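PDB 5TPU: putative uncharacterized protein from Campylobacter jejuni, which is of unknown function but belongs to the WxcM-like family of the cupin clan and binds thymidine-5'-diphosphate. Local coordinates for residues E32-I37 with G92-K97. The protein carries 3 engineered substitutions. Numbering follows the deposited sequence.
Sequences EVPFEI and GLYIGK
In this cupin-type beta fold, the loop joining strands 22-28 and 39-44 packs against the end of strand 91-95 through Pro34, Phe35 and Tyr94. The CB of Tyr94 points toward the loop, and that of Ile95 points away. Tyr94 CG stands anti to the backbone N (chi1 170°), which carries the ring out to Pro34. The closest approach, Pro34 CG to Tyr94 CE1, is tight at 3.2 Å. The same Pro34 CG is 3.5 Å from Tyr94 CD1. The proline meets the ring obliquely, with CG leading and CD behind. The Phe35 ring meets the Tyr94 ring edge against edge, with Phe35 CE2 4.1 Å from Tyr94 CE1. Val33 CG1 lies tightly over the centre of the Phe35 ring, 3.1 Å above its plane, so the loop covers one face. The Gly96 backbone N lies 3.7 Å above one face of the Tyr94 ring, offset toward its rim. Backbone hydrogen bonds of Tyr94 with Lys10 and of Ile95 with Gln62 hold them in the sheet between strands 9-13 and 62-68. The contact is wholly apolar and small, at 106 Å², and rests on van der Waals contact among three rings rather than on directional bonds.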
ATOM      1  N   GLU A  32      -4.636 -11.457  -6.424  1.00 31.25           N
ATOM      2  CA  GLU A  32      -5.599 -10.905  -5.462  1.00 28.44           C
ATOM      3  C   GLU A  32      -6.239  -9.661  -6.026  1.00 30.44           C
ATOM      4  O   GLU A  32      -7.348  -9.309  -5.642  1.00 33.27           O
ATOM      5  CB  GLU A  32      -4.943 -10.557  -4.121  1.00 25.32           C
ATOM      6  CG  GLU A  32      -4.442 -11.768  -3.362  1.00 26.30           C
ATOM      7  CD  GLU A  32      -3.113 -12.315  -3.868  1.00 26.09           C
ATOM      8  OE1 GLU A  32      -2.492 -11.759  -4.806  1.00 23.85           O
ATOM      9  OE2 GLU A  32      -2.670 -13.315  -3.288  1.00 27.98           O
ATOM     10  N   VAL A  33      -5.523  -8.989  -6.918  1.00 29.52           N
ATOM     11  CA  VAL A  33      -5.945  -7.738  -7.510  1.00 31.36           C
ATOM     12  C   VAL A  33      -6.241  -8.126  -8.946  1.00 28.03           C
ATOM     13  O   VAL A  33      -5.349  -8.674  -9.576  1.00 27.04           O
ATOM     14  CB  VAL A  33      -4.750  -6.744  -7.474  1.00 32.01           C
ATOM     15  CG1 VAL A  33      -5.041  -5.463  -8.226  1.00 33.31           C
ATOM     16  CG2 VAL A  33      -4.377  -6.402  -6.055  1.00 33.93           C
ATOM     17  N   PRO A  34      -7.455  -7.832  -9.479  1.00 29.98           N
ATOM     18  CA  PRO A  34      -7.821  -8.217 -10.853  1.00 31.71           C
ATOM     19  C   PRO A  34      -7.251  -7.308 -11.914  1.00 29.87           C
ATOM     20  O   PRO A  34      -7.875  -7.089 -12.932  1.00 32.81           O
ATOM     21  CB  PRO A  34      -9.354  -8.071 -10.867  1.00 32.22           C
ATOM     22  CG  PRO A  34      -9.612  -6.962  -9.910  1.00 32.77           C
ATOM     23  CD  PRO A  34      -8.562  -7.105  -8.825  1.00 33.75           C
ATOM     24  N   PHE A  35      -6.082  -6.742 -11.660  1.00 33.54           N
ATOM     25  CA  PHE A  35      -5.423  -5.899 -12.620  1.00 29.41           C
ATOM     26  C   PHE A  35      -3.927  -5.844 -12.297  1.00 28.67           C
ATOM     27  O   PHE A  35      -3.456  -6.451 -11.326  1.00 26.38           O
ATOM     28  CB  PHE A  35      -6.063  -4.506 -12.663  1.00 27.25           C
ATOM     29  CG  PHE A  35      -6.143  -3.810 -11.318  1.00 25.37           C
ATOM     30  CD1 PHE A  35      -5.040  -3.192 -10.769  1.00 25.79           C
ATOM     31  CD2 PHE A  35      -7.334  -3.756 -10.619  1.00 23.61           C
ATOM     32  CE1 PHE A  35      -5.134  -2.546  -9.541  1.00 27.66           C
ATOM     33  CE2 PHE A  35      -7.448  -3.096  -9.398  1.00 21.63           C
ATOM     34  CZ  PHE A  35      -6.339  -2.497  -8.848  1.00 22.75           C
ATOM     35  N   GLU A  36      -3.214  -5.136 -13.163  1.00 27.80           N
ATOM     36  CA  GLU A  36      -1.839  -4.730 -12.961  1.00 31.22           C
ATOM     37  C   GLU A  36      -1.720  -3.405 -12.238  1.00 28.20           C
ATOM     38  O   GLU A  36      -2.184  -2.367 -12.676  1.00 32.09           O
ATOM     39  CB  GLU A  36      -1.083  -4.635 -14.306  1.00 31.35           C
ATOM     40  CG  GLU A  36      -0.256  -5.890 -14.538  1.00 39.02           C
ATOM     41  CD  GLU A  36       0.203  -6.101 -15.959  1.00 41.80           C
ATOM     42  OE1 GLU A  36       0.798  -5.166 -16.549  1.00 53.30           O
ATOM     43  OE2 GLU A  36      -0.006  -7.221 -16.467  1.00 49.28           O
ATOM     44  N   ILE A  37      -1.015  -3.453 -11.134  1.00 31.41           N
ATOM     45  CA  ILE A  37      -0.785  -2.293 -10.307  1.00 29.79           C
ATOM     46  C   ILE A  37       0.074  -1.306 -11.096  1.00 30.26           C
ATOM     47  O   ILE A  37       1.160  -1.646 -11.519  1.00 34.23           O
ATOM     48  CB  ILE A  37      -0.081  -2.760  -9.035  1.00 28.18           C
ATOM     49  CG1 ILE A  37      -1.024  -3.636  -8.222  1.00 28.90           C
ATOM     50  CG2 ILE A  37       0.421  -1.590  -8.214  1.00 34.33           C
ATOM     51  CD1 ILE A  37      -0.298  -4.484  -7.183  1.00 27.77           C
ATOM     52  N   GLY A  92     -10.329  -5.756   1.621  1.00 17.70           N
ATOM     53  CA  GLY A  92     -10.037  -4.914   0.462  1.00 17.89           C
ATOM     54  C   GLY A  92     -11.343  -4.687  -0.245  1.00 17.94           C
ATOM     55  O   GLY A  92     -12.141  -5.590  -0.327  1.00 19.88           O
ATOM     56  N   LEU A  93     -11.583  -3.479  -0.720  1.00 20.84           N
ATOM     57  CA  LEU A  93     -12.772  -3.201  -1.534  1.00 19.46           C
ATOM     58  C   LEU A  93     -12.355  -2.960  -2.970  1.00 19.66           C
ATOM     59  O   LEU A  93     -11.626  -2.036  -3.272  1.00 18.94           O
ATOM     60  CB  LEU A  93     -13.551  -2.010  -0.972  1.00 20.17           C
ATOM     61  CG  LEU A  93     -14.679  -1.470  -1.870  1.00 21.35           C
ATOM     62  CD1 LEU A  93     -15.726  -2.539  -2.079  1.00 24.37           C
ATOM     63  CD2 LEU A  93     -15.310  -0.227  -1.304  1.00 22.95           C
ATOM     64  N   TYR A  94     -12.749  -3.871  -3.842  1.00 21.64           N
ATOM     65  CA  TYR A  94     -12.506  -3.712  -5.244  1.00 21.32           C
ATOM     66  C   TYR A  94     -13.536  -2.751  -5.756  1.00 21.43           C
ATOM     67  O   TYR A  94     -14.717  -2.967  -5.529  1.00 22.80           O
ATOM     68  CB  TYR A  94     -12.604  -5.036  -5.986  1.00 22.18           C
ATOM     69  CG  TYR A  94     -12.587  -4.861  -7.492  1.00 20.98           C
ATOM     70  CD1 TYR A  94     -11.445  -4.494  -8.138  1.00 20.74           C
ATOM     71  CD2 TYR A  94     -13.729  -5.066  -8.246  1.00 24.43           C
ATOM     72  CE1 TYR A  94     -11.406  -4.332  -9.497  1.00 22.81           C
ATOM     73  CE2 TYR A  94     -13.715  -4.924  -9.622  1.00 22.12           C
ATOM     74  CZ  TYR A  94     -12.545  -4.552 -10.234  1.00 24.13           C
ATOM     75  OH  TYR A  94     -12.515  -4.357 -11.594  1.00 25.78           O
ATOM     76  N   ILE A  95     -13.087  -1.668  -6.391  1.00 20.38           N
ATOM     77  CA  ILE A  95     -13.942  -0.793  -7.142  1.00 22.90           C
ATOM     78  C   ILE A  95     -13.515  -0.783  -8.585  1.00 23.43           C
ATOM     79  O   ILE A  95     -12.433  -0.316  -8.913  1.00 26.43           O
ATOM     80  CB  ILE A  95     -13.906   0.653  -6.654  1.00 23.98           C
ATOM     81  CG1 ILE A  95     -14.231   0.736  -5.158  1.00 22.52           C
ATOM     82  CG2 ILE A  95     -14.929   1.486  -7.448  1.00 22.96           C
ATOM     83  CD1 ILE A  95     -14.015   2.126  -4.604  1.00 22.99           C
ATOM     84  N   GLY A  96     -14.392  -1.288  -9.440  1.00 22.46           N
ATOM     85  CA  GLY A  96     -14.109  -1.467 -10.843  1.00 22.68           C
ATOM     86  C   GLY A  96     -14.524  -0.267 -11.685  1.00 25.69           C
ATOM     87  O   GLY A  96     -14.698   0.859 -11.198  1.00 21.46           O
ATOM     88  N   LYS A  97     -14.687  -0.536 -12.981  1.00 28.04           N
ATOM     89  CA  LYS A  97     -14.950   0.494 -13.983  1.00 26.68           C
ATOM     90  C   LYS A  97     -16.330   1.093 -13.801  1.00 25.39           C
ATOM     91  O   LYS A  97     -17.209   0.478 -13.194  1.00 27.01           O
ATOM     92  CB  LYS A  97     -14.784  -0.079 -15.377  1.00 33.51           C
ATOM     93  CG  LYS A  97     -13.337  -0.468 -15.668  1.00 37.00           C
ATOM     94  CD  LYS A  97     -13.152  -1.167 -17.009  1.00 46.02           C
ATOM     95  CE  LYS A  97     -11.832  -1.927 -17.048  1.00 48.30           C
ATOM     96  NZ  LYS A  97     -11.531  -2.452 -18.408  1.00 53.29           N
TER